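Local atomic coordinates of putative enoyl-CoA hydratase/isomerase (Mycobacterium abscessus, PDB entry 3RSI), a protein that belongs to the enoyl-CoA hydratase/isomerase (crotonase) family and probably acts as a hydro-lyase in lipid metabolism. Residues B[135-140]-B[165-170]; B[106-111]-B[192-197]. All coordinates share one frame; numbering follows the deposited sequence.

Contact 1. Residues B[135-140]-B[165-170]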
# COMPACT_ATOMS: atom_id res chain seq x y z
N PHE B 135 -1.05 17.66 6.79
CA PHE B 135 -2.11 16.69 6.54
C PHE B 135 -2.52 15.98 7.81
O PHE B 135 -1.69 15.41 8.50
CB PHE B 135 -1.62 15.67 5.52
CG PHE B 135 -1.23 16.29 4.21
CD1 PHE B 135 -2.12 16.34 3.16
CD2 PHE B 135 0.01 16.90 4.07
CE1 PHE B 135 -1.78 16.97 1.94
CE2 PHE B 135 0.37 17.54 2.88
CZ PHE B 135 -0.54 17.55 1.80
N GLY B 136 -3.79 16.00 8.15
CA GLY B 136 -4.18 15.47 9.44
C GLY B 136 -5.67 15.22 9.56
O GLY B 136 -6.46 15.75 8.81
N LEU B 137 -6.00 14.36 10.50
CA LEU B 137 -7.37 14.01 10.82
C LEU B 137 -7.46 14.03 12.34
O LEU B 137 -7.29 13.00 13.00
CB LEU B 137 -7.68 12.62 10.27
CG LEU B 137 -7.65 12.45 8.75
CD1 LEU B 137 -7.62 10.94 8.40
CD2 LEU B 137 -8.85 13.16 8.08
N PRO B 138 -7.69 15.22 12.91
CA PRO B 138 -7.63 15.41 14.35
C PRO B 138 -8.87 14.98 15.12
O PRO B 138 -8.93 15.16 16.33
CB PRO B 138 -7.42 16.92 14.49
CG PRO B 138 -8.10 17.50 13.30
CD PRO B 138 -7.88 16.49 12.19
N GLU B 139 -9.84 14.40 14.41
CA GLU B 139 -11.18 14.15 14.92
C GLU B 139 -11.22 13.54 16.30
O GLU B 139 -11.97 14.02 17.17
CB GLU B 139 -11.97 13.28 13.93
CG GLU B 139 -12.60 14.07 12.81
CD GLU B 139 -11.61 14.48 11.73
OE1 GLU B 139 -10.45 14.00 11.73
OE2 GLU B 139 -12.01 15.26 10.86
N VAL B 140 -10.44 12.48 16.51
CA VAL B 140 -10.41 11.78 17.81
C VAL B 140 -10.03 12.66 19.00
O VAL B 140 -10.48 12.40 20.12
CB VAL B 140 -9.55 10.49 17.81
CG1 VAL B 140 -10.17 9.44 16.84
CG2 VAL B 140 -8.06 10.76 17.51
N GLU B 165 -1.81 5.53 12.73
CA GLU B 165 -1.27 6.56 13.59
C GLU B 165 -2.00 7.89 13.40
O GLU B 165 -2.38 8.52 14.39
CB GLU B 165 0.23 6.76 13.33
CG GLU B 165 0.83 7.82 14.23
CD GLU B 165 2.32 7.90 14.17
OE1 GLU B 165 2.95 7.17 13.36
OE2 GLU B 165 2.87 8.72 14.92
N MET B 166 -2.21 8.30 12.16
CA MET B 166 -2.91 9.56 11.88
C MET B 166 -4.30 9.61 12.53
O MET B 166 -4.68 10.61 13.17
CB MET B 166 -3.05 9.79 10.36
CG MET B 166 -1.78 10.21 9.67
SD MET B 166 -2.00 10.46 7.88
CE MET B 166 -2.90 12.02 7.90
N ILE B 167 -5.04 8.52 12.38
CA ILE B 167 -6.43 8.47 12.83
C ILE B 167 -6.55 8.31 14.34
O ILE B 167 -7.36 8.98 14.96
CB ILE B 167 -7.21 7.35 12.10
CG1 ILE B 167 -7.30 7.72 10.60
CG2 ILE B 167 -8.61 7.17 12.70
CD1 ILE B 167 -7.94 6.66 9.73
N LEU B 168 -5.74 7.43 14.91
CA LEU B 168 -5.81 7.17 16.35
C LEU B 168 -5.14 8.27 17.20
O LEU B 168 -5.58 8.51 18.31
CB LEU B 168 -5.25 5.79 16.69
CG LEU B 168 -5.87 4.61 15.95
CD1 LEU B 168 -5.23 3.32 16.44
CD2 LEU B 168 -7.43 4.55 16.09
N THR B 169 -4.08 8.93 16.71
CA THR B 169 -3.46 10.04 17.46
C THR B 169 -4.10 11.38 17.11
O THR B 169 -4.19 12.28 17.96
CB THR B 169 -1.92 10.15 17.25
OG1 THR B 169 -1.65 10.59 15.93
CG2 THR B 169 -1.22 8.82 17.52
N GLY B 170 -4.53 11.53 15.87
CA GLY B 170 -5.09 12.77 15.37
C GLY B 170 -4.04 13.79 14.99
O GLY B 170 -4.37 14.95 14.68
O HOH W 1 -8.99 11.21 14.32
O HOH W 2 -3.95 12.77 11.64
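Val140 lays both its methyls against the carbonyl oxygens that close helix 160-169. CG2 comes to 3.2 Å from Ile167 O and also lies 3.4 Å from Leu168 O, while the other branch, CG1, also meets Ile167 O. With chi1 at -64°, CG1 stands anti to the carbonyl carbon and CG2 lies between the two backbone arms, an arrangement that sets the forked end astride the Ile167 oxygen.

Beside it the two backbones meet without side chains between them. Gly170, which leaves the helix with positive phi, offers its CA to Leu137 O at 3.2 Å, a CA-H...O contact with 149° at the hydrogen. Pro138 CA returns a similar approach to Gly170 O at 3.3 Å. Further in, Leu137 and Ile167 run side by side and point the same way, CD1 of the leucine lying 3.9 Å from CG1 of the isoleucine; Leu154 of helix 150-157 packs on both. Met166 bends at chi3 (74°) and brings its CE to 3.6 Å from Phe135 O.

Two waters carry the polar traffic. One donates to Leu137 O and Ile167 O and accepts from Val140 N. The other accepts from Leu137 N and donates to Met166 O, 2.7 Å away, an oxygen that also receives Gly170 N. Asn207 of the second subunit, through ND2, binds Leu168 O and Thr169 O, and Gln141 of the same chain also meets Thr169 O.

Segment 135-140, whose Pro-Glu sequence resembles the crotonase segment bearing an active-site glutamate, is thus coupled to the helix end through shared water and weak CA-H...O contacts rather than direct hydrogen bonds, so the fit depends on the close backbone approach at Gly170.

Contact 2. Residues B[106-111]-B[192-197]; sequences IAAVNG and TALDKA
Ala108 and Ala197 turn their methyls at each other, CB to CB at 3.8 Å, and the remaining side chains are arranged around this pair. Strand 106-109 and helix 193-197 run nearly antiparallel, at 160° between their directions, with axes only 7.4 Å apart, a spacing that small residues make possible. Ala193 and Ala197, one helical turn apart, both point toward the strand. The Ala108 methyl faces the helix backbone between them, 3.8 Å from Ala193 O and 4.3 Å from Ala193 CB.

Leu194 meets the same methyl with its CD1 branch. Its CG is anti to the backbone N (chi1 -173°), and CD1 reaches Ala108 CB at 4.1 Å. Two residues back along the strand and on the same face, Ile106 sets CG2 against Ala197 CB at 3.7 Å, while CD1 extends past it to lie near Ala197 O. At the opposite end, Ala193 CB rests 4.0 Å from Val109 O.

The alternate residues look the other way: Ala107 and Val109 pack on Leu121 of helix 116-121. Asn110 directs its polar end to the third subunit, where OD1 accepts from Gly61 N. There, too, Ile106 and Ala107 pair with a strand in a parallel ladder.

A parallel strand with helices packed on both its faces, Ile106 and Ala108 facing helix 193-205, Ala107 and Val109 facing helix 116-121, is consistent with the spiral beta-beta-alpha core of the crotonase fold, whose sheet here runs on into the third subunit.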
# COMPACT_ATOMS: atom_id res chain seq x y z
N ILE B 106 -7.22 16.66 -9.54
CA ILE B 106 -5.88 16.98 -9.10
C ILE B 106 -5.95 17.93 -7.93
O ILE B 106 -6.48 19.03 -8.06
CB ILE B 106 -5.10 17.69 -10.22
CG1 ILE B 106 -5.11 16.81 -11.48
CG2 ILE B 106 -3.65 17.98 -9.78
CD1 ILE B 106 -4.59 17.54 -12.71
N ALA B 107 -5.41 17.52 -6.79
CA ALA B 107 -5.37 18.37 -5.61
C ALA B 107 -4.11 19.21 -5.68
O ALA B 107 -3.01 18.67 -5.78
CB ALA B 107 -5.39 17.53 -4.33
N ALA B 108 -4.29 20.53 -5.63
CA ALA B 108 -3.21 21.48 -5.43
C ALA B 108 -3.28 21.89 -3.96
O ALA B 108 -4.00 22.81 -3.59
CB ALA B 108 -3.38 22.67 -6.35
N VAL B 109 -2.57 21.16 -3.11
CA VAL B 109 -2.67 21.39 -1.66
C VAL B 109 -1.74 22.52 -1.26
O VAL B 109 -0.55 22.33 -1.03
CB VAL B 109 -2.40 20.11 -0.84
CG1 VAL B 109 -2.77 20.35 0.63
CG2 VAL B 109 -3.20 18.96 -1.44
N ASN B 110 -2.32 23.71 -1.17
CA ASN B 110 -1.56 24.95 -1.01
C ASN B 110 -1.24 25.29 0.43
O ASN B 110 -0.49 26.22 0.69
CB ASN B 110 -2.31 26.11 -1.65
CG ASN B 110 -3.70 26.27 -1.08
OD1 ASN B 110 -4.59 25.42 -1.30
ND2 ASN B 110 -3.90 27.35 -0.32
N GLY B 111 -1.80 24.53 1.37
CA GLY B 111 -1.59 24.78 2.79
C GLY B 111 -2.28 23.72 3.63
O GLY B 111 -2.51 22.61 3.15
N THR B 192 3.71 27.28 -5.24
CA THR B 192 3.72 26.76 -6.62
C THR B 192 2.81 25.53 -6.89
O THR B 192 2.77 25.03 -8.03
CB THR B 192 5.17 26.44 -7.11
OG1 THR B 192 5.68 25.26 -6.45
CG2 THR B 192 6.10 27.64 -6.84
N ALA B 193 2.09 25.06 -5.87
CA ALA B 193 1.24 23.85 -6.01
C ALA B 193 0.25 23.94 -7.17
O ALA B 193 0.10 22.98 -7.93
CB ALA B 193 0.49 23.55 -4.73
N LEU B 194 -0.44 25.08 -7.30
CA LEU B 194 -1.40 25.28 -8.39
C LEU B 194 -0.70 25.32 -9.76
O LEU B 194 -1.23 24.79 -10.74
CB LEU B 194 -2.26 26.51 -8.17
CG LEU B 194 -3.40 26.72 -9.17
CD1 LEU B 194 -4.31 25.45 -9.23
CD2 LEU B 194 -4.21 28.00 -8.84
N ASP B 195 0.49 25.92 -9.83
CA ASP B 195 1.29 25.87 -11.05
C ASP B 195 1.56 24.42 -11.49
O ASP B 195 1.32 24.05 -12.62
CB ASP B 195 2.63 26.58 -10.88
CG ASP B 195 2.48 28.08 -10.66
OD1 ASP B 195 1.52 28.68 -11.18
OD2 ASP B 195 3.33 28.65 -9.96
N LYS B 196 2.07 23.61 -10.57
CA LYS B 196 2.39 22.23 -10.88
C LYS B 196 1.12 21.47 -11.24
O LYS B 196 1.12 20.65 -12.17
CB LYS B 196 3.08 21.57 -9.69
CG LYS B 196 3.52 20.13 -9.95
CD LYS B 196 4.43 19.97 -11.15
CE LYS B 196 4.92 18.52 -11.24
NZ LYS B 196 5.62 18.21 -12.50
N ALA B 197 0.04 21.72 -10.50
CA ALA B 197 -1.25 21.06 -10.78
C ALA B 197 -1.73 21.37 -12.20
O ALA B 197 -2.23 20.48 -12.90
CB ALA B 197 -2.31 21.47 -9.78

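Overall arrangement
Along the chain the segments come in the order 106-111, 135-140, 165-170, 192-197, so contact 2 brackets contact 1. They lie about 23 Å apart, centre to centre, in the same crotonase-family region, on different small sheets: strand 105-109 belongs to a parallel one, strand 134-136 to a mixed one. The two meet directly where Phe135 CE1 packs on Val109 CG1 at 3.8 Å, and Leu121 of helix 116-121 touches both of these side chains. Contact 1 borders the second subunit and contact 2 the third. The pair illustrates how one folded core, tied together over a long stretch of chain, offers separate surfaces to two neighbours in the trimer.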